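Local atomic coordinates of CyaB (Pseudomonas aeruginosa, PDB entry 3R5G), a protein that probably makes cyclic AMP from ATP, through the nucleotide cyclase catalytic domain that this chain represents, one piece of a longer membrane protein. Residues L48-T53 against V82-A87; E42-A47 against G52-F57; K90-L95 against P107-M112; F66-T71 against M130-I135; E159-I164 against Q186-V191. One frame throughout, in Å; residues are numbered along the deposited sequence.

Contact 1. Residues L48-T53 against V82-A87; sequences LKYGGT and VSMGIA
Y50, near the C-terminal end of helix 29-50, and M84, inside helix 74-100, bring their CA atoms to 5.9 Å, the nearest backbone approach of L48-T53 to V82-A87. The Y50 ring lies with one face on the backbone of the second helix. M84 CA sits over the ring centre, 3.7 Å from the centroid and 11° off the normal, a CH-pi contact. The carbonyl carbon of S83 lies over the same face, but toward the rim. The side chains finish the bed. M84 CB touches Y50 CG at 3.6 Å, and S83 CB touches Y50 CE1 at 3.6 Å. A87 CB comes obliquely to the far end, 3.5 Å from Y50 OH. With CG anti to the backbone N (chi1 176°), the M84 chain passes Y50 CB and then bends at chi3. Its thioether end leads away, among A47 of the first helix and V64 and F66 of strand 61-66. G51 leaves helical angles with positive phi, the Schellman motif, and its N bonds back to L48 O at 2.9 Å. The chain can then turn toward strand 53-58. No hydrogen bond crosses between the segments. Y50 OH is bonded to L197 O in the C-terminal tail, and S83 OG to V79 O one turn back in its own helix. The contact is thus cohesive by dispersion and CH-pi packing, while the hydroxyl, bonded to L197 O, ties the buried ring to the tail.

Contact 2. Residues E42-A47 against G52-F57; sequences EMSKIA and GTIDKF
The one hydrogen bond between the segments is backbone to backbone. G52 N gives its hydrogen to A47 O at 2.9 Å, nearly straight at 166°. It fastens G52, just before strand 53-58, to A47 near the end of helix 29-50, so the helix-turn-strand unit folds back on itself. The short axes of helix 42-47 and strand 53-57 pass 8.9 Å apart. Their N-to-C directions differ by 143°, nearer antiparallel than parallel. Van der Waals packing joins them. I54 holds CG1 beside the backbone N (chi1 -54°), which lays CG1 against A47 CB at 3.8 Å. Its CD1 methyl meets a hydroxyl oxygen, S44 OG, at 3.4 Å. F57 offers the edge of its ring to the same serine, with CZ 4.3 Å from S44 CB. No salt bridge crosses between the segments. The short one is K56 NZ to D55 OD1 in the strand, at 2.7 Å, while D55 OD2 is bonded to T133 OG1. The second subunit packs here too, its A126 on S44 and F57 and its R129 on I54. A main-chain bond thus closes the turn, small and branched side chains fit helix to strand, and the salt bridge of the strand takes no part in that packing.

Contact 3. Residues K90-L95 against P107-M112; sequences KHMKVL and PLEIRM
E109 OE2 is gripped by three donors and also lies 4.0 Å from M92 CB across the contact. I110 N donates at 3.0 Å to the anti lone pair of OE2. A water donates too, its oxygen 2.7 Å from E109 OE2. The further bond of that water, to K93 NZ, is weak. The third donor is R96 NH2, outside both segments, in a salt bridge. The bend at chi2 (63°) curls the glutamate back over its own backbone, where I110 N can reach it. The positive neighbours probably help keep the carboxylate ionised. The rest is apolar. M92 is bent at chi2 and chi3 and folds its thioether down onto the strand. Its CG touches I110 CG2 at 3.7 Å, the two side chains crossing at a slant. Its CE ends over the main chain, 3.8 Å from I110 N and 3.9 Å from L108 O. That carbonyl is itself bonded to R96 NH2. The contact thus lays helix 74-100 against strand 109-116, which lies between strands 6-18 and 154-157 in the central sheet. Y39 of helix 29-50 packs on both M92 and I110, so the two long helices meet over this strand.

Contact 4. Residues F66-T71 against M130-I135; sequences FGDPST and MDYTII
Y132 reaches from strand 129-135 across to D68, and its side chain is the bridge. At CB the chain sets out toward the loop, with CG anti to the backbone N (chi1 -172°). The side chain packs on N123 of the neighbouring strand 118-124. Farther out, CE2 lies 3.2 Å from D68 OD2. CZ is also 3.2 Å from D68 OD2. At the tip, OH donates a short hydrogen bond of 2.5 Å to D68 OD2. The bond uses the syn lone pair, the side of the other oxygen, and OH lies 3.2 Å from that oxygen, D68 OD1. P69 CG comes nearest to Y132 OH, at 4.3 Å, and lies obliquely to the ring. Carboxylate and ring planes are only 18° apart, so the acid meets the ring at its edge and almost in its plane. The strand belongs to the antiparallel hairpin 118-124 and 129-135, in the curled sheet of the class III nucleotide cyclase domain. The loop F66-T71 follows strand 61-66 of the same sheet and leads to helix 74-100. It turns at G67, which has positive phi, and the peptide bond before P69 is cis. D68 comes from the opposite direction, its own CG also anti to the backbone N. Its second oxygen, OD1, makes a salt bridge to K8 of strand 6-18, which probably stabilises the negative charge. D68 O accepts a hydrogen bond from T53 OG1. V121 and L10 pack on the D68 side chain, and P69 rests on T53 of strand 53-58.

Contact 5. Residues E159-I164 against Q186-V191; sequences ETYSLI and QIYQVV
Y161 and Y188 stack face to face, with centroids 4.0 Å apart and planes at 10°. The rings are displaced. Y188 CE2 lies over the centre of the Y161 ring, and Y161 CG lies over the centre of the Y188 ring. The overlap brings Y161 CD2 to 3.6 Å from Y188 CZ. It also leaves Y161 CB above the Y188 ring, 3.6 Å from Y188 CD1, where it adds a CH-pi contact. Y161 CG, anti to the backbone N (chi1 166°), sends its ring out to lie on Y188. The next shell fixes Y188. Its OH is hydrogen-bonded to H158 ND1, at the start of the helix that carries Y161. On the face opposite Y161, Q186 NE2 sits 3.8 Å above the ring plane, toward the rim. That NE2 is held by I187 O at 3.0 Å and by D172 OD1, and the amide oxygen by Q175 NE2. Farther out, I156 of strand 154-157 packs on both tyrosines, and C170 touches Y161. Helix 158-164 follows strand 154-157, which pairs antiparallel with strand 185-190, so the stack joins a helix to the next strand over. The Y188 ring lies between the Y161 ring on one face and the Q186 amide nitrogen on the other. Dispersion probably supplies most of the cohesion, while hydrogen bonds at the hydroxyl and the amide probably help to fix the position of both groups.

Contacts 1 and 3 are buried and share helix 74-100, whose M84 and M92 pack on different partners. Contacts 1 and 2 share helix 29-50. Contact 2, however, lies at the surface and meets the second subunit, as do M130 and I135 of contact 4. T53, shared by contacts 1 and 2, bonds to D68 of contact 4, and D55 of contact 2 to T133. Contact 5 touches contact 1 through V82 and I86 against V190. The chemistry follows place: CH-pi packing in contact 1, a backbone bond with packing in contact 2, methionine beside a gripped carboxylate in contact 3, and, both partly buried, a tyrosine-aspartate hydrogen bond in contact 4 and aromatic stacking in contact 5.

Contact 1. Residues L48-T53 against V82-A87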
# COMPACT_ATOMS: atom_id res chain seq x y z
N LEU A 48 14.24 -11.12 9.34
CA LEU A 48 15.55 -11.74 8.94
C LEU A 48 15.76 -13.11 9.63
O LEU A 48 16.12 -14.10 8.98
CB LEU A 48 16.75 -10.79 9.24
CG LEU A 48 18.22 -11.37 9.06
CD1 LEU A 48 18.70 -11.66 7.56
CD2 LEU A 48 19.28 -10.47 9.80
N LYS A 49 15.45 -13.16 10.94
CA LYS A 49 15.64 -14.37 11.73
C LYS A 49 14.86 -15.59 11.13
O LYS A 49 15.29 -16.73 11.07
CB LYS A 49 15.17 -14.13 13.15
CG LYS A 49 15.05 -15.39 13.90
CD LYS A 49 14.33 -15.13 15.22
CE LYS A 49 15.29 -15.09 16.40
NZ LYS A 49 14.81 -14.13 17.42
N TYR A 50 13.63 -15.30 10.65
CA TYR A 50 12.83 -16.29 10.10
C TYR A 50 13.02 -16.60 8.62
O TYR A 50 12.39 -17.52 8.08
CB TYR A 50 11.32 -15.91 10.33
CG TYR A 50 10.89 -16.31 11.76
CD1 TYR A 50 10.42 -17.65 12.05
CD2 TYR A 50 11.03 -15.37 12.83
CE1 TYR A 50 10.12 -17.97 13.39
CE2 TYR A 50 10.74 -15.74 14.15
CZ TYR A 50 10.24 -17.03 14.38
OH TYR A 50 10.00 -17.36 15.69
N GLY A 51 13.97 -15.85 8.06
CA GLY A 51 14.35 -16.21 6.66
C GLY A 51 13.45 -15.47 5.65
O GLY A 51 13.45 -15.86 4.51
N GLY A 52 12.75 -14.38 6.01
CA GLY A 52 11.84 -13.75 5.05
C GLY A 52 12.57 -12.73 4.19
O GLY A 52 13.68 -12.28 4.54
N THR A 53 11.97 -12.42 3.09
CA THR A 53 12.46 -11.35 2.27
C THR A 53 11.62 -10.14 2.49
O THR A 53 10.40 -10.10 2.22
CB THR A 53 12.34 -11.78 0.75
OG1 THR A 53 13.07 -13.03 0.48
CG2 THR A 53 12.73 -10.59 -0.21
N VAL A 82 4.25 -17.87 8.95
CA VAL A 82 3.27 -17.75 10.08
C VAL A 82 3.98 -17.71 11.42
O VAL A 82 3.52 -17.00 12.33
CB VAL A 82 2.32 -18.91 9.94
CG1 VAL A 82 1.21 -18.95 11.06
CG2 VAL A 82 1.51 -18.73 8.63
N SER A 83 5.06 -18.49 11.57
CA SER A 83 5.84 -18.49 12.81
C SER A 83 6.44 -17.14 13.01
O SER A 83 6.48 -16.65 14.16
CB SER A 83 6.93 -19.60 12.78
OG SER A 83 6.31 -20.87 12.62
N MET A 84 6.90 -16.44 11.95
CA MET A 84 7.37 -15.08 12.06
C MET A 84 6.25 -14.18 12.60
O MET A 84 6.46 -13.37 13.53
CB MET A 84 7.86 -14.69 10.68
CG MET A 84 8.29 -13.25 10.65
SD MET A 84 8.46 -12.50 9.03
CE MET A 84 6.66 -12.45 8.66
N GLY A 85 5.05 -14.36 12.05
CA GLY A 85 3.95 -13.53 12.56
C GLY A 85 3.63 -13.77 14.02
O GLY A 85 3.41 -12.79 14.75
N ILE A 86 3.66 -15.05 14.45
CA ILE A 86 3.46 -15.39 15.86
C ILE A 86 4.49 -14.65 16.74
O ILE A 86 4.17 -14.04 17.78
CB ILE A 86 3.47 -16.84 16.10
CG1 ILE A 86 2.18 -17.49 15.51
CG2 ILE A 86 3.67 -17.19 17.62
CD1 ILE A 86 2.28 -19.02 15.35
N ALA A 87 5.75 -14.72 16.24
CA ALA A 87 6.79 -14.08 16.95
C ALA A 87 6.68 -12.58 17.02
O ALA A 87 7.04 -11.94 18.04
CB ALA A 87 8.15 -14.51 16.29

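Contact 2. Residues E42-A47 against G52-F57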
# COMPACT_ATOMS: atom_id res chain seq x y z
N GLU A 42 12.72 -3.38 14.67
CA GLU A 42 12.48 -4.66 15.43
C GLU A 42 11.79 -5.68 14.57
O GLU A 42 12.20 -6.82 14.53
CB GLU A 42 11.67 -4.49 16.69
CG GLU A 42 12.42 -3.65 17.77
CD GLU A 42 13.64 -4.42 18.28
OE1 GLU A 42 13.44 -5.50 18.87
OE2 GLU A 42 14.80 -4.00 18.04
N MET A 43 10.82 -5.20 13.77
CA MET A 43 10.17 -6.15 12.83
C MET A 43 11.10 -6.68 11.77
O MET A 43 11.07 -7.85 11.41
CB MET A 43 8.96 -5.52 12.15
CG MET A 43 7.85 -5.17 13.06
SD MET A 43 7.21 -6.53 14.05
CE MET A 43 7.94 -6.19 15.66
N SER A 44 11.99 -5.82 11.23
CA SER A 44 12.98 -6.25 10.31
C SER A 44 13.91 -7.35 10.87
O SER A 44 14.19 -8.33 10.17
CB SER A 44 13.78 -5.00 9.89
OG SER A 44 14.85 -5.45 9.11
N LYS A 45 14.36 -7.21 12.11
CA LYS A 45 15.16 -8.21 12.70
C LYS A 45 14.44 -9.57 12.82
O LYS A 45 15.02 -10.58 12.56
CB LYS A 45 15.55 -7.78 14.11
CG LYS A 45 16.52 -6.56 14.10
CD LYS A 45 17.06 -6.36 15.46
CE LYS A 45 18.21 -5.36 15.33
NZ LYS A 45 18.33 -4.36 16.44
N ILE A 46 13.15 -9.53 13.21
CA ILE A 46 12.41 -10.78 13.24
C ILE A 46 12.19 -11.44 11.86
O ILE A 46 12.40 -12.63 11.72
CB ILE A 46 11.03 -10.58 13.95
CG1 ILE A 46 11.25 -10.03 15.35
CG2 ILE A 46 10.24 -11.92 13.97
CD1 ILE A 46 10.05 -9.62 16.15
N ALA A 47 11.89 -10.64 10.83
CA ALA A 47 11.77 -11.19 9.50
C ALA A 47 13.09 -11.79 9.05
O ALA A 47 13.07 -12.88 8.49
CB ALA A 47 11.33 -10.11 8.51
N GLY A 52 12.75 -14.38 6.01
CA GLY A 52 11.84 -13.75 5.05
C GLY A 52 12.57 -12.73 4.19
O GLY A 52 13.68 -12.28 4.54
N THR A 53 11.97 -12.42 3.09
CA THR A 53 12.46 -11.35 2.27
C THR A 53 11.62 -10.14 2.49
O THR A 53 10.40 -10.10 2.22
CB THR A 53 12.34 -11.78 0.75
OG1 THR A 53 13.07 -13.03 0.48
CG2 THR A 53 12.73 -10.59 -0.21
N ILE A 54 12.22 -9.13 3.06
CA ILE A 54 11.53 -7.88 3.36
C ILE A 54 11.34 -7.12 2.09
O ILE A 54 12.34 -6.77 1.38
CB ILE A 54 12.22 -7.04 4.45
CG1 ILE A 54 12.40 -7.90 5.67
CG2 ILE A 54 11.38 -5.83 4.71
CD1 ILE A 54 13.41 -7.31 6.69
N ASP A 55 10.09 -6.80 1.79
CA ASP A 55 9.84 -6.16 0.51
C ASP A 55 9.91 -4.69 0.66
O ASP A 55 10.70 -4.01 -0.02
CB ASP A 55 8.50 -6.53 -0.08
CG ASP A 55 8.30 -5.90 -1.46
OD1 ASP A 55 8.47 -4.65 -1.59
OD2 ASP A 55 7.94 -6.65 -2.37
N LYS A 56 9.10 -4.17 1.54
CA LYS A 56 9.04 -2.73 1.72
C LYS A 56 8.21 -2.46 2.95
O LYS A 56 7.49 -3.39 3.53
CB LYS A 56 8.38 -2.00 0.54
CG LYS A 56 6.90 -2.39 0.38
CD LYS A 56 6.17 -1.65 -0.73
CE LYS A 56 6.96 -1.67 -2.03
NZ LYS A 56 6.69 -2.92 -2.75
N PHE A 57 8.38 -1.24 3.41
CA PHE A 57 7.54 -0.67 4.39
C PHE A 57 6.76 0.47 3.73
O PHE A 57 7.29 1.27 2.86
CB PHE A 57 8.30 -0.11 5.59
CG PHE A 57 9.30 -1.04 6.18
CD1 PHE A 57 10.61 -0.61 6.35
CD2 PHE A 57 8.99 -2.35 6.52
CE1 PHE A 57 11.56 -1.50 6.90
CE2 PHE A 57 9.88 -3.21 7.09
CZ PHE A 57 11.23 -2.77 7.30

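Contact 3. Residues K90-L95 against P107-M112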
# COMPACT_ATOMS: atom_id res chain seq x y z
N LYS A 90 4.11 -11.68 19.58
CA LYS A 90 4.66 -11.76 20.95
C LYS A 90 5.55 -10.59 21.21
O LYS A 90 5.53 -10.02 22.32
CB LYS A 90 5.43 -13.05 21.17
CG LYS A 90 4.66 -14.31 21.19
CD LYS A 90 5.54 -15.50 21.30
CE LYS A 90 4.69 -16.78 21.26
NZ LYS A 90 5.47 -18.01 21.15
N HIS A 91 6.34 -10.16 20.25
CA HIS A 91 7.28 -9.08 20.53
C HIS A 91 6.56 -7.76 20.69
O HIS A 91 6.99 -6.83 21.39
CB HIS A 91 8.31 -9.00 19.41
CG HIS A 91 9.49 -8.18 19.79
ND1 HIS A 91 10.35 -8.56 20.79
CD2 HIS A 91 9.98 -7.06 19.23
CE1 HIS A 91 11.31 -7.65 20.87
NE2 HIS A 91 11.12 -6.74 19.92
N MET A 92 5.39 -7.63 20.09
CA MET A 92 4.62 -6.43 20.30
C MET A 92 4.24 -6.22 21.73
O MET A 92 4.11 -5.06 22.10
CB MET A 92 3.36 -6.46 19.42
CG MET A 92 3.58 -5.88 18.10
SD MET A 92 3.73 -4.06 18.19
CE MET A 92 2.14 -3.29 18.05
N LYS A 93 4.13 -7.30 22.49
CA LYS A 93 3.83 -7.10 23.96
C LYS A 93 5.01 -6.41 24.62
O LYS A 93 4.84 -5.54 25.50
CB LYS A 93 3.61 -8.42 24.68
CG LYS A 93 2.46 -9.18 24.06
CD LYS A 93 2.25 -10.48 24.86
CE LYS A 93 0.99 -11.22 24.41
NZ LYS A 93 0.74 -11.02 22.92
N VAL A 94 6.21 -6.82 24.24
CA VAL A 94 7.42 -6.19 24.77
C VAL A 94 7.46 -4.72 24.34
O VAL A 94 7.74 -3.82 25.15
CB VAL A 94 8.60 -6.91 24.27
CG1 VAL A 94 9.88 -6.35 24.87
CG2 VAL A 94 8.51 -8.44 24.64
N LEU A 95 7.24 -4.44 23.04
CA LEU A 95 7.33 -3.09 22.61
C LEU A 95 6.31 -2.22 23.29
O LEU A 95 6.62 -1.05 23.58
CB LEU A 95 7.22 -3.02 21.06
CG LEU A 95 8.37 -3.70 20.31
CD1 LEU A 95 8.00 -3.66 18.78
CD2 LEU A 95 9.79 -3.12 20.57
N PRO A 107 -3.92 2.45 22.89
CA PRO A 107 -3.62 1.07 22.52
C PRO A 107 -3.10 0.95 21.05
O PRO A 107 -3.59 1.66 20.14
CB PRO A 107 -4.96 0.35 22.70
CG PRO A 107 -5.86 1.28 23.37
CD PRO A 107 -5.37 2.66 23.08
N LEU A 108 -2.13 0.07 20.88
CA LEU A 108 -1.48 -0.16 19.57
C LEU A 108 -1.36 -1.66 19.45
O LEU A 108 -0.82 -2.31 20.34
CB LEU A 108 -0.07 0.42 19.58
CG LEU A 108 0.04 1.96 19.61
CD1 LEU A 108 1.48 2.46 19.88
CD2 LEU A 108 -0.53 2.55 18.30
N GLU A 109 -1.88 -2.22 18.35
CA GLU A 109 -1.83 -3.69 18.23
C GLU A 109 -1.61 -4.07 16.80
O GLU A 109 -2.17 -3.47 15.92
CB GLU A 109 -3.11 -4.35 18.66
CG GLU A 109 -2.90 -5.91 18.66
CD GLU A 109 -1.89 -6.42 19.62
OE1 GLU A 109 -2.36 -6.68 20.76
OE2 GLU A 109 -0.66 -6.54 19.27
N ILE A 110 -0.81 -5.11 16.61
CA ILE A 110 -0.50 -5.56 15.27
C ILE A 110 -1.62 -6.40 14.75
O ILE A 110 -2.28 -7.13 15.50
CB ILE A 110 0.89 -6.33 15.27
CG1 ILE A 110 1.33 -6.59 13.82
CG2 ILE A 110 0.82 -7.61 16.26
CD1 ILE A 110 2.72 -7.23 13.92
N ARG A 111 -1.87 -6.28 13.46
CA ARG A 111 -2.69 -7.26 12.75
C ARG A 111 -1.99 -7.71 11.49
O ARG A 111 -1.19 -6.96 10.91
CB ARG A 111 -4.06 -6.69 12.45
CG ARG A 111 -4.01 -5.64 11.45
CD ARG A 111 -5.41 -5.09 11.26
NE ARG A 111 -5.29 -4.02 10.26
CZ ARG A 111 -6.29 -3.62 9.49
NH1 ARG A 111 -6.06 -2.69 8.57
NH2 ARG A 111 -7.49 -4.16 9.63
N MET A 112 -2.34 -8.92 11.07
CA MET A 112 -1.61 -9.59 9.99
C MET A 112 -2.48 -10.39 9.08
O MET A 112 -3.45 -11.01 9.58
CB MET A 112 -0.57 -10.57 10.63
CG MET A 112 0.34 -9.80 11.57
SD MET A 112 1.49 -10.97 12.40
CE MET A 112 1.11 -10.52 13.98
O HOH W 1 0.64 -8.39 20.73

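Contact 4. Residues F66-T71 against M130-I135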
# COMPACT_ATOMS: atom_id res chain seq x y z
N PHE A 66 8.03 -15.11 1.43
CA PHE A 66 8.86 -16.32 1.56
C PHE A 66 8.71 -17.18 0.32
O PHE A 66 7.63 -17.34 -0.22
CB PHE A 66 8.40 -17.14 2.78
CG PHE A 66 8.69 -16.49 4.08
CD1 PHE A 66 9.72 -16.96 4.93
CD2 PHE A 66 7.89 -15.41 4.53
CE1 PHE A 66 9.89 -16.27 6.20
CE2 PHE A 66 8.10 -14.74 5.73
CZ PHE A 66 9.07 -15.15 6.56
N GLY A 67 9.81 -17.71 -0.15
CA GLY A 67 9.83 -18.61 -1.32
C GLY A 67 10.73 -18.01 -2.42
O GLY A 67 10.91 -18.69 -3.45
N ASP A 68 11.19 -16.80 -2.25
CA ASP A 68 12.08 -16.18 -3.24
C ASP A 68 12.85 -15.14 -2.43
O ASP A 68 12.25 -14.47 -1.60
CB ASP A 68 11.29 -15.53 -4.40
CG ASP A 68 12.23 -14.73 -5.31
OD1 ASP A 68 12.61 -15.33 -6.30
OD2 ASP A 68 12.54 -13.57 -5.05
N PRO A 69 14.18 -14.90 -2.73
CA PRO A 69 14.95 -15.57 -3.77
C PRO A 69 15.30 -17.01 -3.52
O PRO A 69 15.62 -17.75 -4.49
CB PRO A 69 16.28 -14.72 -3.76
CG PRO A 69 15.92 -13.34 -3.39
CD PRO A 69 14.80 -13.68 -2.29
N SER A 70 15.22 -17.48 -2.27
CA SER A 70 15.45 -18.86 -1.97
C SER A 70 14.15 -19.43 -1.42
O SER A 70 13.26 -18.68 -1.05
CB SER A 70 16.58 -19.05 -0.96
OG SER A 70 16.19 -18.47 0.30
N THR A 71 14.12 -20.73 -1.28
CA THR A 71 12.97 -21.45 -0.76
C THR A 71 13.38 -22.66 0.04
O THR A 71 14.34 -23.38 -0.29
CB THR A 71 12.00 -21.85 -1.91
OG1 THR A 71 10.89 -22.60 -1.41
CG2 THR A 71 12.73 -22.75 -2.99
N MET A 130 13.69 1.65 -9.34
CA MET A 130 13.45 0.26 -9.61
C MET A 130 13.50 -0.56 -8.29
O MET A 130 14.35 -0.32 -7.41
CB MET A 130 14.57 -0.19 -10.52
CG MET A 130 14.14 -1.21 -11.49
SD MET A 130 13.15 -0.44 -12.82
CE MET A 130 12.86 -2.02 -13.58
N ASP A 131 12.60 -1.55 -8.15
CA ASP A 131 12.68 -2.43 -6.99
C ASP A 131 12.35 -3.87 -7.31
O ASP A 131 11.55 -4.21 -8.18
CB ASP A 131 11.86 -1.91 -5.84
CG ASP A 131 12.41 -0.61 -5.30
OD1 ASP A 131 13.42 -0.63 -4.51
OD2 ASP A 131 11.86 0.44 -5.73
N TYR A 132 13.02 -4.76 -6.57
CA TYR A 132 12.74 -6.19 -6.69
C TYR A 132 11.56 -6.49 -5.78
O TYR A 132 11.62 -6.18 -4.58
CB TYR A 132 13.97 -6.91 -6.07
CG TYR A 132 13.91 -8.32 -6.28
CD1 TYR A 132 14.28 -8.89 -7.52
CD2 TYR A 132 13.41 -9.16 -5.29
CE1 TYR A 132 14.21 -10.23 -7.73
CE2 TYR A 132 13.36 -10.49 -5.47
CZ TYR A 132 13.73 -11.07 -6.68
OH TYR A 132 13.71 -12.39 -6.96
N THR A 133 10.45 -6.98 -6.35
CA THR A 133 9.18 -7.05 -5.56
C THR A 133 8.25 -8.03 -6.25
O THR A 133 8.65 -8.75 -7.16
CB THR A 133 8.60 -5.66 -5.36
OG1 THR A 133 7.39 -5.68 -4.55
CG2 THR A 133 8.34 -5.00 -6.73
N ILE A 134 6.99 -8.15 -5.79
CA ILE A 134 6.07 -9.18 -6.27
C ILE A 134 4.74 -8.52 -6.52
O ILE A 134 4.38 -7.48 -5.89
CB ILE A 134 5.90 -10.31 -5.18
CG1 ILE A 134 5.50 -9.71 -3.80
CG2 ILE A 134 7.29 -11.02 -4.99
CD1 ILE A 134 5.09 -10.86 -2.71
N ILE A 135 4.04 -9.14 -7.47
CA ILE A 135 2.68 -8.70 -7.82
C ILE A 135 1.79 -9.91 -8.13
O ILE A 135 2.27 -11.02 -8.45
CB ILE A 135 2.75 -7.74 -9.03
CG1 ILE A 135 3.27 -8.47 -10.27
CG2 ILE A 135 3.51 -6.50 -8.76
CD1 ILE A 135 3.32 -7.55 -11.62

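Contact 5. Residues E159-I164 against Q186-V191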
# COMPACT_ATOMS: atom_id res chain seq x y z
N GLU A 159 -5.22 -22.03 1.55
CA GLU A 159 -3.98 -22.56 1.00
C GLU A 159 -2.87 -22.53 2.08
O GLU A 159 -2.13 -23.50 2.17
CB GLU A 159 -3.57 -21.72 -0.23
CG GLU A 159 -2.46 -22.42 -1.02
CD GLU A 159 -3.00 -23.67 -1.80
OE1 GLU A 159 -4.23 -23.79 -2.02
OE2 GLU A 159 -2.16 -24.54 -2.16
N THR A 160 -2.75 -21.43 2.83
CA THR A 160 -1.71 -21.40 3.83
C THR A 160 -2.02 -22.42 4.90
O THR A 160 -1.17 -23.10 5.43
CB THR A 160 -1.61 -19.98 4.40
OG1 THR A 160 -1.33 -19.05 3.35
CG2 THR A 160 -0.51 -19.88 5.45
N TYR A 161 -3.26 -22.40 5.41
CA TYR A 161 -3.68 -23.38 6.44
C TYR A 161 -3.34 -24.78 6.03
O TYR A 161 -2.82 -25.53 6.89
CB TYR A 161 -5.23 -23.22 6.66
CG TYR A 161 -5.79 -24.38 7.43
CD1 TYR A 161 -5.60 -24.46 8.79
CD2 TYR A 161 -6.54 -25.41 6.77
CE1 TYR A 161 -6.07 -25.59 9.51
CE2 TYR A 161 -7.03 -26.49 7.51
CZ TYR A 161 -6.81 -26.54 8.85
OH TYR A 161 -7.21 -27.63 9.57
N SER A 162 -3.62 -25.14 4.78
CA SER A 162 -3.34 -26.52 4.26
C SER A 162 -1.89 -26.96 4.44
O SER A 162 -1.62 -28.13 4.69
CB SER A 162 -3.70 -26.66 2.78
OG SER A 162 -5.11 -26.51 2.77
N LEU A 163 -0.98 -26.00 4.30
CA LEU A 163 0.41 -26.20 4.47
C LEU A 163 0.91 -26.28 5.89
O LEU A 163 1.85 -27.02 6.17
CB LEU A 163 1.21 -25.12 3.71
CG LEU A 163 1.03 -25.24 2.19
CD1 LEU A 163 1.56 -24.02 1.51
CD2 LEU A 163 1.76 -26.51 1.66
N ILE A 164 0.26 -25.56 6.82
CA ILE A 164 0.82 -25.39 8.15
C ILE A 164 0.02 -26.24 9.20
O ILE A 164 0.49 -26.31 10.32
CB ILE A 164 0.90 -23.97 8.66
CG1 ILE A 164 -0.52 -23.42 8.96
CG2 ILE A 164 1.60 -23.05 7.63
CD1 ILE A 164 -0.55 -22.02 9.43
N GLN A 186 -12.11 -18.76 2.29
CA GLN A 186 -12.04 -19.47 3.56
C GLN A 186 -10.89 -18.84 4.33
O GLN A 186 -9.79 -18.71 3.77
CB GLN A 186 -11.85 -20.93 3.37
CG GLN A 186 -11.63 -21.75 4.68
CD GLN A 186 -12.79 -21.66 5.61
OE1 GLN A 186 -13.93 -22.00 5.20
NE2 GLN A 186 -12.57 -21.19 6.85
N ILE A 187 -11.13 -18.50 5.57
CA ILE A 187 -10.07 -17.84 6.43
C ILE A 187 -9.94 -18.53 7.77
O ILE A 187 -10.83 -19.25 8.24
CB ILE A 187 -10.23 -16.38 6.61
CG1 ILE A 187 -11.59 -16.04 7.37
CG2 ILE A 187 -10.07 -15.68 5.18
CD1 ILE A 187 -11.75 -14.64 7.87
N TYR A 188 -8.76 -18.43 8.40
CA TYR A 188 -8.50 -18.99 9.73
C TYR A 188 -7.69 -18.08 10.58
O TYR A 188 -6.96 -17.23 9.99
CB TYR A 188 -7.62 -20.28 9.55
CG TYR A 188 -8.22 -21.38 8.69
CD1 TYR A 188 -8.13 -21.25 7.31
CD2 TYR A 188 -8.91 -22.46 9.26
CE1 TYR A 188 -8.74 -22.23 6.47
CE2 TYR A 188 -9.53 -23.42 8.44
CZ TYR A 188 -9.39 -23.28 7.07
OH TYR A 188 -9.98 -24.26 6.24
N GLN A 189 -7.88 -18.09 11.87
CA GLN A 189 -7.07 -17.35 12.84
C GLN A 189 -5.95 -18.30 13.26
O GLN A 189 -6.15 -19.50 13.44
CB GLN A 189 -7.91 -17.01 14.08
CG GLN A 189 -8.98 -16.04 13.84
CD GLN A 189 -9.98 -16.00 15.00
OE1 GLN A 189 -10.36 -17.05 15.54
NE2 GLN A 189 -10.45 -14.81 15.28
N VAL A 190 -4.73 -17.74 13.46
CA VAL A 190 -3.63 -18.51 13.98
C VAL A 190 -3.52 -18.28 15.48
O VAL A 190 -3.60 -17.12 15.96
CB VAL A 190 -2.31 -18.00 13.26
CG1 VAL A 190 -1.12 -18.66 13.95
CG2 VAL A 190 -2.29 -18.46 11.87
N VAL A 191 -3.43 -19.39 16.20
CA VAL A 191 -3.49 -19.37 17.67
C VAL A 191 -2.15 -19.92 18.19
O VAL A 191 -1.65 -20.93 17.72
CB VAL A 191 -4.64 -20.28 18.15
CG1 VAL A 191 -4.66 -20.44 19.66
CG2 VAL A 191 -5.93 -19.68 17.67